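Local coordinates for protein [4Fe-4S]-dependent U34-ARNt thiolase (Methanococcus maripaludis, PDB 6SCY) that probably transfers sulfur to uridine 34 of tRNA, using a bound [4Fe-4S] cluster and probably ATP, at residues K51-L56 with I82-N87; E88-Y93 with G122-E127; V178-I183 with S236-R241. All coordinates share one frame; numbering follows the deposited sequence.

Interaction 1: K51-L56 with I82-N87; sequences KVAMGL and IAIMVN
V52 and I82 open a ladder of backbone bonds between two neighbouring parallel strands, whose axes come within 4.5 Å at 26°. I82 N donates to V52 O at 3.0 Å. I82 O then receives M54 N in a weak bond, bent to 128° at the hydrogen. I84 N returns to M54 O at 2.9 Å, nearly straight, and I84 O takes L56 N. I82 and I84 thus use both their N-H and C=O groups toward the other strand, while the CA-H groups of A53 and A83 face I82 O and M54 O.

The apolar contacts fall on two faces. On that of A53, I82 and I84, the small alanine CB leaves room for I84, whose CD1 reaches it at 3.6 Å. I82 CD1 lies against the aliphatic chain of K51, nearest CD at 3.6 Å. With CG anti to the backbone N (chi1 -172°), K51 runs past this methyl group, and its NZ hydrogen-bonds E160 O: a long chain with a polar end suits both partners. On the other face, A83 CB is short enough to admit both M54 CE at 4.1 Å and L56 CD1 at 3.8 Å.

G55, L56 and V86 belong to the predicted ATP site, which places it at the C-terminal ends of these strands. The pair forms a beta-alpha-beta crossover through helix 60-75, against which M54 packs. Helix 141-159 covers I84 on the opposite face, strand 164-167 bonds to the other edge of 51-55, and helix 95-108 receives A83 and M85.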
loop_
_atom_site.group_PDB
_atom_site.type_symbol
_atom_site.label_atom_id
_atom_site.label_comp_id
_atom_site.label_asym_id
_atom_site.label_seq_id
_atom_site.Cartn_x
_atom_site.Cartn_y
_atom_site.Cartn_z
ATOM N N LYS A 51 18.215 -12.555 28.028
ATOM C CA LYS A 51 17.005 -13.279 28.428
ATOM C C LYS A 51 15.887 -12.927 27.435
ATOM O O LYS A 51 15.623 -11.739 27.222
ATOM C CB LYS A 51 16.626 -12.854 29.865
ATOM C CG LYS A 51 15.509 -13.657 30.502
ATOM C CD LYS A 51 15.167 -13.109 31.868
ATOM C CE LYS A 51 15.587 -14.034 32.981
ATOM N NZ LYS A 51 14.943 -13.655 34.263
ATOM N N VAL A 52 15.255 -13.937 26.806
ATOM C CA VAL A 52 14.179 -13.675 25.838
ATOM C C VAL A 52 12.862 -14.294 26.266
ATOM O O VAL A 52 12.747 -15.515 26.337
ATOM C CB VAL A 52 14.534 -14.058 24.375
ATOM C CG1 VAL A 52 13.348 -13.843 23.437
ATOM C CG2 VAL A 52 15.750 -13.291 23.873
ATOM N N ALA A 53 11.867 -13.441 26.531
ATOM C CA ALA A 53 10.499 -13.831 26.862
ATOM C C ALA A 53 9.825 -14.081 25.529
ATOM O O ALA A 53 10.191 -13.435 24.546
ATOM C CB ALA A 53 9.795 -12.694 27.576
ATOM N N MET A 54 8.873 -15.008 25.461
ATOM C CA MET A 54 8.224 -15.273 24.185
ATOM C C MET A 54 6.759 -15.584 24.328
ATOM O O MET A 54 6.390 -16.510 25.047
ATOM C CB MET A 54 8.957 -16.343 23.354
ATOM C CG MET A 54 9.352 -17.561 24.113
ATOM S SD MET A 54 10.031 -18.799 23.007
ATOM C CE MET A 54 9.952 -20.184 24.061
ATOM N N GLY A 55 5.937 -14.782 23.660
ATOM C CA GLY A 55 4.491 -14.932 23.658
ATOM C C GLY A 55 4.083 -16.174 22.898
ATOM O O GLY A 55 4.172 -16.205 21.668
ATOM N N LEU A 56 3.681 -17.215 23.644
ATOM C CA LEU A 56 3.232 -18.503 23.125
ATOM C C LEU A 56 1.712 -18.619 23.217
ATOM O O LEU A 56 1.123 -18.262 24.248
ATOM C CB LEU A 56 3.886 -19.637 23.910
ATOM C CG LEU A 56 5.076 -20.291 23.257
ATOM C CD1 LEU A 56 6.304 -19.438 23.391
ATOM C CD2 LEU A 56 5.323 -21.651 23.856
ATOM N N ILE A 82 12.121 -17.662 28.359
ATOM C CA ILE A 82 10.902 -17.815 29.156
ATOM C C ILE A 82 9.701 -17.736 28.215
ATOM O O ILE A 82 9.690 -16.889 27.330
ATOM C CB ILE A 82 10.812 -16.756 30.303
ATOM C CG1 ILE A 82 12.142 -16.606 31.055
ATOM C CG2 ILE A 82 9.669 -17.080 31.293
ATOM C CD1 ILE A 82 12.292 -15.274 31.791
ATOM N N ALA A 83 8.691 -18.605 28.397
ATOM C CA ALA A 83 7.479 -18.596 27.574
ATOM C C ALA A 83 6.309 -18.058 28.368
ATOM O O ALA A 83 6.111 -18.464 29.509
ATOM C CB ALA A 83 7.168 -19.994 27.070
ATOM N N ILE A 84 5.549 -17.132 27.784
ATOM C CA ILE A 84 4.384 -16.538 28.442
ATOM C C ILE A 84 3.113 -16.855 27.673
ATOM O O ILE A 84 2.992 -16.489 26.497
ATOM C CB ILE A 84 4.498 -15.009 28.708
ATOM C CG1 ILE A 84 5.896 -14.576 29.195
ATOM C CG2 ILE A 84 3.399 -14.553 29.674
ATOM C CD1 ILE A 84 6.354 -13.255 28.597
ATOM N N MET A 85 2.154 -17.502 28.361
ATOM C CA MET A 85 0.843 -17.835 27.810
ATOM C C MET A 85 -0.190 -16.926 28.472
ATOM O O MET A 85 -0.245 -16.864 29.704
ATOM C CB MET A 85 0.496 -19.309 28.055
ATOM C CG MET A 85 1.370 -20.278 27.301
ATOM S SD MET A 85 2.844 -20.684 28.251
ATOM C CE MET A 85 3.196 -22.272 27.610
ATOM N N VAL A 86 -0.990 -16.204 27.669
ATOM C CA VAL A 86 -1.985 -15.277 28.210
ATOM C C VAL A 86 -3.410 -15.793 27.986
ATOM O O VAL A 86 -3.910 -15.718 26.867
ATOM C CB VAL A 86 -1.794 -13.813 27.711
ATOM C CG1 VAL A 86 -2.657 -12.846 28.506
ATOM C CG2 VAL A 86 -0.333 -13.380 27.772
ATOM N N ASN A 87 -4.060 -16.329 29.031
ATOM C CA ASN A 87 -5.446 -16.787 28.906
ATOM C C ASN A 87 -6.345 -15.564 28.985
ATOM O O ASN A 87 -6.492 -14.961 30.053
ATOM C CB ASN A 87 -5.823 -17.823 29.977
ATOM C CG ASN A 87 -7.307 -18.119 30.070
ATOM O OD1 ASN A 87 -8.030 -18.224 29.067
ATOM N ND2 ASN A 87 -7.793 -18.257 31.291
#

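Interaction 2: E88-Y93 with G122-E127; sequences EGIEGY and GTNLDE. With SF4 (iron/sulfur cluster), chain E.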
loop_
_atom_site.group_PDB
_atom_site.type_symbol
_atom_site.label_atom_id
_atom_site.label_comp_id
_atom_site.label_asym_id
_atom_site.label_seq_id
_atom_site.Cartn_x
_atom_site.Cartn_y
_atom_site.Cartn_z
ATOM N N GLU A 88 -6.938 -15.198 27.839
ATOM C CA GLU A 88 -7.830 -14.042 27.719
ATOM C C GLU A 88 -9.092 -14.175 28.581
ATOM O O GLU A 88 -9.763 -13.175 28.839
ATOM C CB GLU A 88 -8.173 -13.748 26.251
ATOM C CG GLU A 88 -6.984 -13.275 25.435
ATOM C CD GLU A 88 -6.454 -14.222 24.375
ATOM O OE1 GLU A 88 -6.791 -15.426 24.408
ATOM O OE2 GLU A 88 -5.679 -13.754 23.509
ATOM N N GLY A 89 -9.376 -15.400 29.032
ATOM C CA GLY A 89 -10.518 -15.718 29.878
ATOM C C GLY A 89 -11.851 -15.635 29.164
ATOM O O GLY A 89 -12.891 -15.837 29.796
ATOM N N ILE A 90 -11.834 -15.360 27.837
ATOM C CA ILE A 90 -13.029 -15.243 26.997
ATOM C C ILE A 90 -13.566 -16.658 26.684
ATOM O O ILE A 90 -13.530 -17.104 25.533
ATOM C CB ILE A 90 -12.798 -14.344 25.728
ATOM C CG1 ILE A 90 -11.894 -13.116 26.022
ATOM C CG2 ILE A 90 -14.134 -13.894 25.117
ATOM C CD1 ILE A 90 -11.361 -12.351 24.770
ATOM N N GLU A 91 -14.025 -17.362 27.755
ATOM C CA GLU A 91 -14.620 -18.707 27.825
ATOM C C GLU A 91 -14.113 -19.679 26.730
ATOM O O GLU A 91 -12.901 -19.742 26.483
ATOM C CB GLU A 91 -16.158 -18.585 27.821
ATOM C CG GLU A 91 -16.864 -19.502 28.805
ATOM C CD GLU A 91 -18.379 -19.423 28.764
ATOM O OE1 GLU A 91 -18.960 -19.632 27.672
ATOM O OE2 GLU A 91 -18.988 -19.160 29.826
ATOM N N GLY A 92 -15.045 -20.410 26.109
ATOM C CA GLY A 92 -14.807 -21.346 25.015
ATOM C C GLY A 92 -13.764 -22.416 25.256
ATOM O O GLY A 92 -13.821 -23.125 26.268
ATOM N N TYR A 93 -12.808 -22.541 24.306
ATOM C CA TYR A 93 -11.733 -23.524 24.398
ATOM C C TYR A 93 -10.373 -22.941 23.992
ATOM O O TYR A 93 -9.787 -23.298 22.960
ATOM C CB TYR A 93 -12.071 -24.829 23.650
ATOM C CG TYR A 93 -12.223 -26.007 24.587
ATOM C CD1 TYR A 93 -13.477 -26.402 25.042
ATOM C CD2 TYR A 93 -11.109 -26.687 25.072
ATOM C CE1 TYR A 93 -13.622 -27.466 25.931
ATOM C CE2 TYR A 93 -11.241 -27.753 25.959
ATOM C CZ TYR A 93 -12.499 -28.139 26.387
ATOM O OH TYR A 93 -12.626 -29.192 27.260
ATOM N N GLY A 122 -9.712 -6.354 36.169
ATOM C CA GLY A 122 -10.897 -6.557 35.343
ATOM C C GLY A 122 -11.397 -7.987 35.422
ATOM O O GLY A 122 -11.291 -8.616 36.479
ATOM N N THR A 123 -11.946 -8.516 34.302
ATOM C CA THR A 123 -12.469 -9.892 34.232
ATOM C C THR A 123 -12.235 -10.557 32.865
ATOM O O THR A 123 -11.554 -11.581 32.781
ATOM C CB THR A 123 -13.970 -9.956 34.616
ATOM O OG1 THR A 123 -14.380 -8.787 35.332
ATOM C CG2 THR A 123 -14.321 -11.213 35.400
ATOM N N ASN A 124 -12.833 -9.975 31.809
ATOM C CA ASN A 124 -12.854 -10.409 30.406
ATOM C C ASN A 124 -13.349 -11.861 30.213
ATOM O O ASN A 124 -12.969 -12.528 29.246
ATOM C CB ASN A 124 -11.544 -10.151 29.648
ATOM C CG ASN A 124 -11.738 -10.049 28.134
ATOM O OD1 ASN A 124 -12.855 -9.910 27.613
ATOM N ND2 ASN A 124 -10.659 -10.139 27.383
ATOM N N LEU A 125 -14.273 -12.317 31.079
ATOM C CA LEU A 125 -14.925 -13.615 30.907
ATOM C C LEU A 125 -16.077 -13.265 29.949
ATOM O O LEU A 125 -17.251 -13.222 30.342
ATOM C CB LEU A 125 -15.433 -14.171 32.251
ATOM C CG LEU A 125 -15.760 -15.660 32.265
ATOM C CD1 LEU A 125 -14.613 -16.469 32.861
ATOM C CD2 LEU A 125 -17.049 -15.922 33.009
ATOM N N ASP A 126 -15.688 -12.936 28.682
ATOM C CA ASP A 126 -16.505 -12.409 27.586
ATOM C C ASP A 126 -17.000 -11.011 28.055
ATOM O O ASP A 126 -18.183 -10.835 28.375
ATOM C CB ASP A 126 -17.653 -13.369 27.157
ATOM C CG ASP A 126 -17.398 -14.860 27.347
ATOM O OD1 ASP A 126 -16.492 -15.397 26.681
ATOM O OD2 ASP A 126 -18.115 -15.485 28.155
ATOM N N GLU A 127 -16.048 -10.045 28.179
ATOM C CA GLU A 127 -16.305 -8.685 28.688
ATOM C C GLU A 127 -17.096 -7.784 27.749
ATOM O O GLU A 127 -17.778 -6.882 28.239
ATOM C CB GLU A 127 -15.012 -7.972 29.122
ATOM C CG GLU A 127 -15.211 -6.997 30.273
ATOM C CD GLU A 127 -13.942 -6.421 30.862
ATOM O OE1 GLU A 127 -13.299 -7.117 31.683
ATOM O OE2 GLU A 127 -13.594 -5.266 30.517
HETATM FE FE1 SF4 E . -9.391 -11.050 18.685
HETATM FE FE2 SF4 E . -8.465 -11.543 21.228
HETATM FE FE3 SF4 E . -7.393 -12.903 19.098
HETATM FE FE4 SF4 E . -9.962 -13.443 19.913
HETATM S S1 SF4 E . -8.031 -13.795 21.113
HETATM S S2 SF4 E . -9.247 -13.148 17.752
HETATM S S3 SF4 E . -10.663 -11.354 20.575
HETATM S S4 SF4 E . -7.269 -10.640 19.490
#
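G89 O points at the backbone of L125, whose CA lies 3.2 Å away in an almost linear C-H...O contact, and the CA atoms of I90 and D126 approach to 4.5 Å. Each loop folds sharply here, with I90 and L125 each at the centre of an inverse gamma turn. G89 has a positive phi (71°), which suits a glycine; a CB on it would point toward the other loop, near the carbonyls of T123 and N124.

N124 holds its own loop in shape. Its OD1 accepts E127 N in the carbonyl plane, on a lone pair, an Asx motif, while E127 OE1 answers by accepting both T123 N and N124 N. I90 lies over one face of the amide so fixed, its CG1 and CD1 both 3.5 Å from N124 ND2. The other branch of I90, CG2, anti to the backbone N, meets D126 OD1 in van der Waals contact. D126 OD1 also meets E91 CB, the two side chains crossing at a slant; D126 OD2 stands 4.1 Å from E91 OE2, two like charges with carboxylate planes almost perpendicular.

E88 turns elsewhere and makes this loop pair part of the iron-sulfur cluster pocket: its OE2 is 3.4 Å from cluster sulfide S1, and salt bridges to R94 and R149 hold the carboxylate.

The loops follow strands 80-87 and 111-116, adjacent in the parallel sheet. C145 of helix 141-159 touches E88 and I90, and Y235 packs on I90 and D126.

Interaction 3: V178-I183 with S236-R241; sequences VMMNYI and SCLSFR. With SF4 (iron/sulfur cluster), chain E.
M180 and F240 meet because F240 points at helix 171-184 and the chain of M180 swings round to meet it. In M180, CG stands anti to the carbonyl carbon (chi1 -82°), the chain runs straight through chi2, and a bend at chi3 (80°) brings CE toward the ring. In F240, CG lies anti to the backbone N (chi1 -176°), which carries the phenyl group across to the other helix. The methionine and phenylalanine chains run antiparallel past one another.

M180 CE touches F240 ring atom CD2 at 3.6 Å, while M180 CG rests against CE2 at 3.8 Å. The sulfur SD lies obliquely to the ring, 5.3 Å from its centroid, in a Met-aromatic contact. A flexible methionine can adapt to the ring in this way, and its sulfur also touches the aliphatic start of R241, with CG 3.8 Å away. R241 crosses M180 at about a right angle, and its NE makes a weak hydrogen bond to Q176.

I183 meets the far end of the ring: its CG2 is 3.7 Å from F240 CZ, at the edge and near the ring plane. The branched isoleucine, about one helical turn beyond M180, thereby packs against the CZ end of the ring. L238 CD2 adds a marginal contact to M180 CE at 4.3 Å. Replacing F240 with an alanine would probably leave M180 CE and I183 CG2 without their common partner and open a gap between the helices.

Apolar and polar side chains of a neighbouring subunit also meet F240. A short loop leads from S236, whose OG lies 3.1 Å from cluster sulfide S3, to helix 239-254. The whole is a helix-to-helix packing centred on a Met-aromatic pair, next to the iron-sulfur cluster pocket of which S236 is part.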
loop_
_atom_site.group_PDB
_atom_site.type_symbol
_atom_site.label_atom_id
_atom_site.label_comp_id
_atom_site.label_asym_id
_atom_site.label_seq_id
_atom_site.Cartn_x
_atom_site.Cartn_y
_atom_site.Cartn_z
ATOM N N VAL A 178 0.311 -4.735 6.913
ATOM C CA VAL A 178 0.869 -3.624 6.144
ATOM C C VAL A 178 -0.182 -3.199 5.121
ATOM O O VAL A 178 -0.547 -2.027 5.081
ATOM C CB VAL A 178 2.229 -4.005 5.495
ATOM C CG1 VAL A 178 2.615 -3.033 4.393
ATOM C CG2 VAL A 178 3.338 -4.083 6.536
ATOM N N MET A 179 -0.712 -4.171 4.353
ATOM C CA MET A 179 -1.744 -3.964 3.338
ATOM C C MET A 179 -3.023 -3.395 3.947
ATOM O O MET A 179 -3.643 -2.540 3.322
ATOM C CB MET A 179 -2.028 -5.270 2.576
ATOM C CG MET A 179 -2.653 -5.066 1.207
ATOM S SD MET A 179 -1.507 -4.430 -0.056
ATOM C CE MET A 179 -2.200 -5.176 -1.484
ATOM N N MET A 180 -3.404 -3.847 5.163
ATOM C CA MET A 180 -4.586 -3.356 5.883
ATOM C C MET A 180 -4.403 -1.870 6.204
ATOM O O MET A 180 -5.296 -1.073 5.922
ATOM C CB MET A 180 -4.837 -4.168 7.171
ATOM C CG MET A 180 -5.577 -5.470 6.938
ATOM S SD MET A 180 -5.753 -6.514 8.420
ATOM C CE MET A 180 -7.117 -5.728 9.224
ATOM N N ASN A 181 -3.208 -1.504 6.726
ATOM C CA ASN A 181 -2.807 -0.136 7.072
ATOM C C ASN A 181 -2.779 0.753 5.814
ATOM O O ASN A 181 -3.033 1.955 5.905
ATOM C CB ASN A 181 -1.441 -0.157 7.786
ATOM C CG ASN A 181 -0.789 1.190 8.013
ATOM O OD1 ASN A 181 0.035 1.650 7.217
ATOM N ND2 ASN A 181 -1.132 1.848 9.112
ATOM N N TYR A 182 -2.489 0.152 4.646
ATOM C CA TYR A 182 -2.454 0.824 3.350
ATOM C C TYR A 182 -3.885 1.095 2.866
ATOM O O TYR A 182 -4.195 2.243 2.546
ATOM C CB TYR A 182 -1.690 -0.036 2.318
ATOM C CG TYR A 182 -0.171 -0.007 2.377
ATOM C CD1 TYR A 182 0.503 0.897 3.195
ATOM C CD2 TYR A 182 0.589 -0.853 1.582
ATOM C CE1 TYR A 182 1.897 0.946 3.226
ATOM C CE2 TYR A 182 1.981 -0.798 1.586
ATOM C CZ TYR A 182 2.631 0.098 2.414
ATOM O OH TYR A 182 4.003 0.137 2.407
ATOM N N ILE A 183 -4.756 0.047 2.833
ATOM C CA ILE A 183 -6.164 0.121 2.392
ATOM C C ILE A 183 -6.990 1.065 3.298
ATOM O O ILE A 183 -7.834 1.810 2.792
ATOM C CB ILE A 183 -6.819 -1.293 2.223
ATOM C CG1 ILE A 183 -6.058 -2.150 1.192
ATOM C CG2 ILE A 183 -8.301 -1.189 1.826
ATOM C CD1 ILE A 183 -6.168 -3.634 1.380
ATOM N N SER A 236 -14.464 -13.546 18.266
ATOM C CA SER A 236 -13.893 -12.623 17.273
ATOM C C SER A 236 -13.555 -13.258 15.921
ATOM O O SER A 236 -12.836 -14.261 15.846
ATOM C CB SER A 236 -12.680 -11.879 17.818
ATOM O OG SER A 236 -13.064 -10.797 18.651
ATOM N N CYS A 237 -14.107 -12.639 14.854
ATOM C CA CYS A 237 -13.951 -12.990 13.446
ATOM C C CYS A 237 -14.099 -11.735 12.571
ATOM O O CYS A 237 -15.217 -11.330 12.221
ATOM C CB CYS A 237 -14.928 -14.089 13.033
ATOM S SG CYS A 237 -14.930 -14.461 11.256
ATOM N N LEU A 238 -12.949 -11.112 12.245
ATOM C CA LEU A 238 -12.868 -9.929 11.386
ATOM C C LEU A 238 -12.620 -10.402 9.972
ATOM O O LEU A 238 -11.589 -11.017 9.700
ATOM C CB LEU A 238 -11.752 -8.985 11.834
ATOM C CG LEU A 238 -12.008 -7.520 11.463
ATOM C CD1 LEU A 238 -11.832 -6.680 12.726
ATOM C CD2 LEU A 238 -11.043 -7.047 10.342
ATOM N N SER A 239 -13.606 -10.197 9.093
ATOM C CA SER A 239 -13.591 -10.664 7.703
ATOM C C SER A 239 -12.656 -9.882 6.775
ATOM O O SER A 239 -12.338 -10.378 5.690
ATOM C CB SER A 239 -15.009 -10.701 7.139
ATOM O OG SER A 239 -15.842 -11.565 7.900
ATOM N N PHE A 240 -12.214 -8.674 7.189
ATOM C CA PHE A 240 -11.308 -7.837 6.393
ATOM C C PHE A 240 -9.920 -8.462 6.226
ATOM O O PHE A 240 -9.394 -8.469 5.110
ATOM C CB PHE A 240 -11.230 -6.399 6.940
ATOM C CG PHE A 240 -10.408 -5.412 6.141
ATOM C CD1 PHE A 240 -10.564 -5.305 4.763
ATOM C CD2 PHE A 240 -9.527 -4.546 6.773
ATOM C CE1 PHE A 240 -9.818 -4.382 4.027
ATOM C CE2 PHE A 240 -8.786 -3.617 6.035
ATOM C CZ PHE A 240 -8.935 -3.545 4.667
ATOM N N ARG A 241 -9.352 -9.020 7.323
ATOM C CA ARG A 241 -8.047 -9.691 7.311
ATOM C C ARG A 241 -8.095 -10.936 6.418
ATOM O O ARG A 241 -7.149 -11.173 5.672
ATOM C CB ARG A 241 -7.560 -10.030 8.735
ATOM C CG ARG A 241 -6.048 -10.266 8.807
ATOM C CD ARG A 241 -5.548 -10.489 10.222
ATOM N NE ARG A 241 -4.083 -10.524 10.279
ATOM C CZ ARG A 241 -3.324 -9.589 10.848
ATOM N NH1 ARG A 241 -2.006 -9.703 10.845
ATOM N NH2 ARG A 241 -3.884 -8.542 11.443
HETATM FE FE1 SF4 E . -9.391 -11.050 18.685
HETATM FE FE2 SF4 E . -8.465 -11.543 21.228
HETATM FE FE3 SF4 E . -7.393 -12.903 19.098
HETATM FE FE4 SF4 E . -9.962 -13.443 19.913
HETATM S S1 SF4 E . -8.031 -13.795 21.113
HETATM S S2 SF4 E . -9.247 -13.148 17.752
HETATM S S3 SF4 E . -10.663 -11.354 20.575
HETATM S S4 SF4 E . -7.269 -10.640 19.490
#

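How the interactions relate
The three contacts follow one another along the chain. Interaction 1 runs straight into interaction 2, since N87 is followed by E88, so the strand that helps form the predicted ATP site also leads to the iron-sulfur cluster; their centres are 19 Å apart. Interactions 2 and 3 do not touch, their nearest atoms being about 7 Å apart, yet both reach the cluster, E88 from one loop and S236 from the other, in the pocket where C142, C145 and C233 bind it. Interactions 1 and 3 lie on opposite sides of the chain's centre, 26 Å between centres. In interaction 3 the side chain of R241 is about 4 Å from that of D173, another predicted ATP-site residue.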